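Local atomic coordinates of probable Rab-related GTPase (Acanthamoeba polyphaga mimivirus, PDB entry 5XC5), a protein that binds GTP with a magnesium ion as a viral Rab-family small GTPase and may take part in protein transport. Residues 23-28 and 57-62. The protein carries 1 engineered substitution. Numbering follows the deposited sequence.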
ATOM      1  N   HIS A  23       8.867   2.651   5.589  1.00 11.49           N
ATOM      2  CA  HIS A  23      10.060   3.239   6.196  1.00 12.72           C
ATOM      3  C   HIS A  23      10.408   4.560   5.528  1.00 13.77           C
ATOM      4  O   HIS A  23      10.813   5.516   6.197  1.00 15.02           O
ATOM      5  CB  HIS A  23      11.249   2.279   6.082  1.00 14.52           C
ATOM      6  CG  HIS A  23      11.157   1.060   6.956  1.00 18.45           C
ATOM      7  ND1 HIS A  23       9.964   0.553   7.425  1.00 20.75           N
ATOM      8  CD2 HIS A  23      12.126   0.249   7.445  1.00 24.60           C
ATOM      9  CE1 HIS A  23      10.199  -0.521   8.159  1.00 20.26           C
ATOM     10  NE2 HIS A  23      11.505  -0.723   8.192  1.00 24.74           N
ATOM     11  N   GLN A  24      10.252   4.633   4.205  1.00 12.28           N
ATOM     12  CA  GLN A  24      10.527   5.879   3.503  1.00 13.26           C
ATOM     13  C   GLN A  24       9.562   6.975   3.940  1.00 13.49           C
ATOM     14  O   GLN A  24       9.969   8.117   4.168  1.00 14.71           O
ATOM     15  CB  GLN A  24      10.444   5.631   1.998  1.00 13.06           C
ATOM     16  CG  GLN A  24      10.805   6.828   1.127  1.00 14.63           C
ATOM     17  CD  GLN A  24      12.281   7.179   1.199  1.00 16.77           C
ATOM     18  OE1 GLN A  24      12.675   8.071   1.938  1.00 16.39           O
ATOM     19  NE2 GLN A  24      13.103   6.474   0.423  1.00 18.80           N
ATOM     20  N   PHE A  25       8.277   6.641   4.082  1.00 11.84           N
ATOM     21  CA  PHE A  25       7.299   7.613   4.562  1.00 12.46           C
ATOM     22  C   PHE A  25       7.647   8.106   5.962  1.00 15.23           C
ATOM     23  O   PHE A  25       7.471   9.290   6.278  1.00 14.06           O
ATOM     24  CB  PHE A  25       5.896   7.000   4.535  1.00 12.92           C
ATOM     25  CG  PHE A  25       4.824   7.895   5.100  1.00 13.79           C
ATOM     26  CD1 PHE A  25       4.487   9.085   4.473  1.00 14.47           C
ATOM     27  CD2 PHE A  25       4.148   7.532   6.252  1.00 15.54           C
ATOM     28  CE1 PHE A  25       3.491   9.909   4.995  1.00 14.68           C
ATOM     29  CE2 PHE A  25       3.158   8.341   6.779  1.00 15.73           C
ATOM     30  CZ  PHE A  25       2.830   9.533   6.146  1.00 15.49           C
ATOM     31  N   LEU A  26       8.140   7.211   6.820  1.00 15.34           N
ATOM     32  CA  LEU A  26       8.471   7.587   8.191  1.00 17.93           C
ATOM     33  C   LEU A  26       9.814   8.303   8.306  1.00 15.60           C
ATOM     34  O   LEU A  26       9.961   9.185   9.162  1.00 24.81           O
ATOM     35  CB  LEU A  26       8.479   6.345   9.080  1.00 16.49           C
ATOM     36  CG  LEU A  26       7.184   5.552   9.165  1.00 15.73           C
ATOM     37  CD1 LEU A  26       7.463   4.212   9.835  1.00 19.86           C
ATOM     38  CD2 LEU A  26       6.128   6.317   9.922  1.00 21.23           C
ATOM     39  N   PHE A  27      10.808   7.950   7.485  1.00 17.70           N
ATOM     40  CA  PHE A  27      12.170   8.431   7.696  1.00 21.78           C
ATOM     41  C   PHE A  27      12.748   9.046   6.428  1.00 23.90           C
ATOM     42  O   PHE A  27      12.507   8.568   5.317  1.00 25.07           O
ATOM     43  CB  PHE A  27      13.083   7.299   8.180  1.00 24.07           C
ATOM     44  CG  PHE A  27      12.448   6.415   9.216  1.00 23.40           C
ATOM     45  CD1 PHE A  27      11.962   6.947  10.399  1.00 24.07           C
ATOM     46  CD2 PHE A  27      12.310   5.052   8.995  1.00 23.95           C
ATOM     47  CE1 PHE A  27      11.364   6.139  11.347  1.00 25.15           C
ATOM     48  CE2 PHE A  27      11.712   4.238   9.945  1.00 22.76           C
ATOM     49  CZ  PHE A  27      11.240   4.781  11.118  1.00 25.33           C
ATOM     50  N   ASN A  28      13.549  10.088   6.600  1.00 27.15           N
ATOM     51  CA  ASN A  28      14.053  10.862   5.473  1.00 24.94           C
ATOM     52  C   ASN A  28      15.536  10.569   5.275  1.00 28.31           C
ATOM     53  O   ASN A  28      16.414  11.405   5.511  1.00 34.24           O
ATOM     54  CB  ASN A  28      13.748  12.330   5.698  1.00 26.85           C
ATOM     55  CG  ASN A  28      12.259  12.580   5.883  1.00 28.74           C
ATOM     56  OD1 ASN A  28      11.439  12.113   5.088  1.00 30.44           O
ATOM     57  ND2 ASN A  28      11.899  13.293   6.949  1.00 30.23           N
ATOM     58  N   LEU A  57      -2.240   9.116  11.205  1.00 15.59           N
ATOM     59  CA  LEU A  57      -2.254   7.862  10.467  1.00 15.40           C
ATOM     60  C   LEU A  57      -1.751   6.765  11.395  1.00 12.67           C
ATOM     61  O   LEU A  57      -0.639   6.854  11.919  1.00 14.13           O
ATOM     62  CB  LEU A  57      -1.360   7.961   9.230  1.00 14.97           C
ATOM     63  CG  LEU A  57      -1.712   9.078   8.242  1.00 17.36           C
ATOM     64  CD1 LEU A  57      -0.761   9.074   7.070  1.00 19.35           C
ATOM     65  CD2 LEU A  57      -3.140   8.940   7.759  1.00 18.19           C
ATOM     66  N   ASN A  58      -2.570   5.731  11.588  1.00 12.65           N
ATOM     67  CA  ASN A  58      -2.215   4.552  12.376  1.00 14.03           C
ATOM     68  C   ASN A  58      -1.978   3.433  11.361  1.00 12.27           C
ATOM     69  O   ASN A  58      -2.932   2.889  10.792  1.00 11.77           O
ATOM     70  CB  ASN A  58      -3.346   4.215  13.347  1.00 14.92           C
ATOM     71  CG  ASN A  58      -3.503   5.259  14.440  1.00 16.68           C
ATOM     72  OD1 ASN A  58      -2.525   5.888  14.850  1.00 18.10           O
ATOM     73  ND2 ASN A  58      -4.726   5.430  14.926  1.00 19.49           N
ATOM     74  N   ILE A  59      -0.707   3.108  11.124  1.00 11.84           N
ATOM     75  CA  ILE A  59      -0.281   2.324   9.967  1.00 12.53           C
ATOM     76  C   ILE A  59       0.169   0.945  10.425  1.00 10.93           C
ATOM     77  O   ILE A  59       1.018   0.828  11.311  1.00 11.20           O
ATOM     78  CB  ILE A  59       0.865   3.034   9.233  1.00 12.72           C
ATOM     79  CG1 ILE A  59       0.415   4.422   8.781  1.00 13.28           C
ATOM     80  CG2 ILE A  59       1.351   2.187   8.067  1.00 12.51           C
ATOM     81  CD1 ILE A  59       1.555   5.321   8.327  1.00 15.90           C
ATOM     82  N   TRP A  60      -0.373  -0.096   9.792  1.00 10.62           N
ATOM     83  CA  TRP A  60       0.042  -1.474  10.017  1.00 10.33           C
ATOM     84  C   TRP A  60       0.661  -2.007   8.729  1.00 10.85           C
ATOM     85  O   TRP A  60       0.010  -2.011   7.674  1.00 10.67           O
ATOM     86  CB  TRP A  60      -1.145  -2.342  10.436  1.00 11.98           C
ATOM     87  CG  TRP A  60      -1.582  -2.146  11.863  1.00 12.79           C
ATOM     88  CD1 TRP A  60      -2.618  -1.379  12.304  1.00 15.45           C
ATOM     89  CD2 TRP A  60      -0.997  -2.744  13.023  1.00 13.39           C
ATOM     90  NE1 TRP A  60      -2.713  -1.459  13.680  1.00 15.99           N
ATOM     91  CE2 TRP A  60      -1.726  -2.285  14.143  1.00 16.15           C
ATOM     92  CE3 TRP A  60       0.084  -3.604  13.227  1.00 13.88           C
ATOM     93  CZ2 TRP A  60      -1.416  -2.675  15.448  1.00 18.71           C
ATOM     94  CZ3 TRP A  60       0.396  -3.987  14.526  1.00 15.96           C
ATOM     95  CH2 TRP A  60      -0.351  -3.521  15.618  1.00 16.78           C
ATOM     96  N   ASP A  61       1.912  -2.440   8.822  1.00 10.11           N
ATOM     97  CA  ASP A  61       2.667  -3.028   7.723  1.00  9.71           C
ATOM     98  C   ASP A  61       2.606  -4.544   7.897  1.00 10.85           C
ATOM     99  O   ASP A  61       3.081  -5.067   8.908  1.00 12.09           O
ATOM    100  CB  ASP A  61       4.110  -2.529   7.837  1.00 11.50           C
ATOM    101  CG  ASP A  61       5.028  -3.122   6.789  1.00 12.96           C
ATOM    102  OD1 ASP A  61       4.519  -3.583   5.743  1.00 11.12           O
ATOM    103  OD2 ASP A  61       6.263  -3.121   7.017  1.00 13.40           O
ATOM    104  N   THR A  62       1.995  -5.245   6.944  1.00  9.37           N
ATOM    105  CA  THR A  62       1.658  -6.656   7.131  1.00  8.98           C
ATOM    106  C   THR A  62       2.536  -7.564   6.278  1.00 10.17           C
ATOM    107  O   THR A  62       3.226  -7.127   5.357  1.00  9.26           O
ATOM    108  CB  THR A  62       0.179  -6.932   6.814  1.00  8.38           C
ATOM    109  OG1 THR A  62      -0.048  -6.787   5.406  1.00  9.93           O
ATOM    110  CG2 THR A  62      -0.736  -5.989   7.557  1.00 10.12           C
TER
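Phe25, near the C-terminal end of helix 18-26, lays its ring against two methyl groups from strand 54-61, one from Leu57 and one from Ile59. Its CG stands anti to the backbone N (chi1 176°), which carries the ring off the helix toward the sheet. The CD2-CE2-CZ side of the ring does the touching: CZ lies 3.7 Å from Leu57 CD1, while CE2 comes within 3.8 Å of Ile59 CD1. CE2 is shared by the two methyls, with Leu57 CD1 4.0 Å away, and CD2 adds a second contact to the same Ile59 methyl. Both methyls approach the ring obliquely. Leu57 runs across the phenylalanine side chain at about a right angle, whereas Ile59 is set at a slant to it.

On the strand, Leu57 and Ile59 are two residues apart and so send their side chains to the same side of the sheet. CG1 of Ile59 stands anti to the carbonyl carbon, and CD1 extends trans to CA (chi2 167°), which carries the terminal methyl to the ring. No hydrogen bond joins the two segments; the contact is apolar and buried. Around it, Phe161 stacks with the Phe25 ring, Lys45 makes a cation-pi contact with the same ring, and Ile165 of helix 154-169 packs on Leu57.

Further along the strand, Asp61 also points its CB toward the helix, and Asp61 OD2 is hydrogen-bonded to Ser19 OG; Ser19 is also a ligand of the magnesium ion. Helix 18-26 follows the P-loop, so this packing seats the P-loop helix against the central sheet, on a strand that leads into the segment beginning at Asp61 that, by analogy with related GTPases, probably contributes to GTP binding, as in the Ras-like fold of small GTPases.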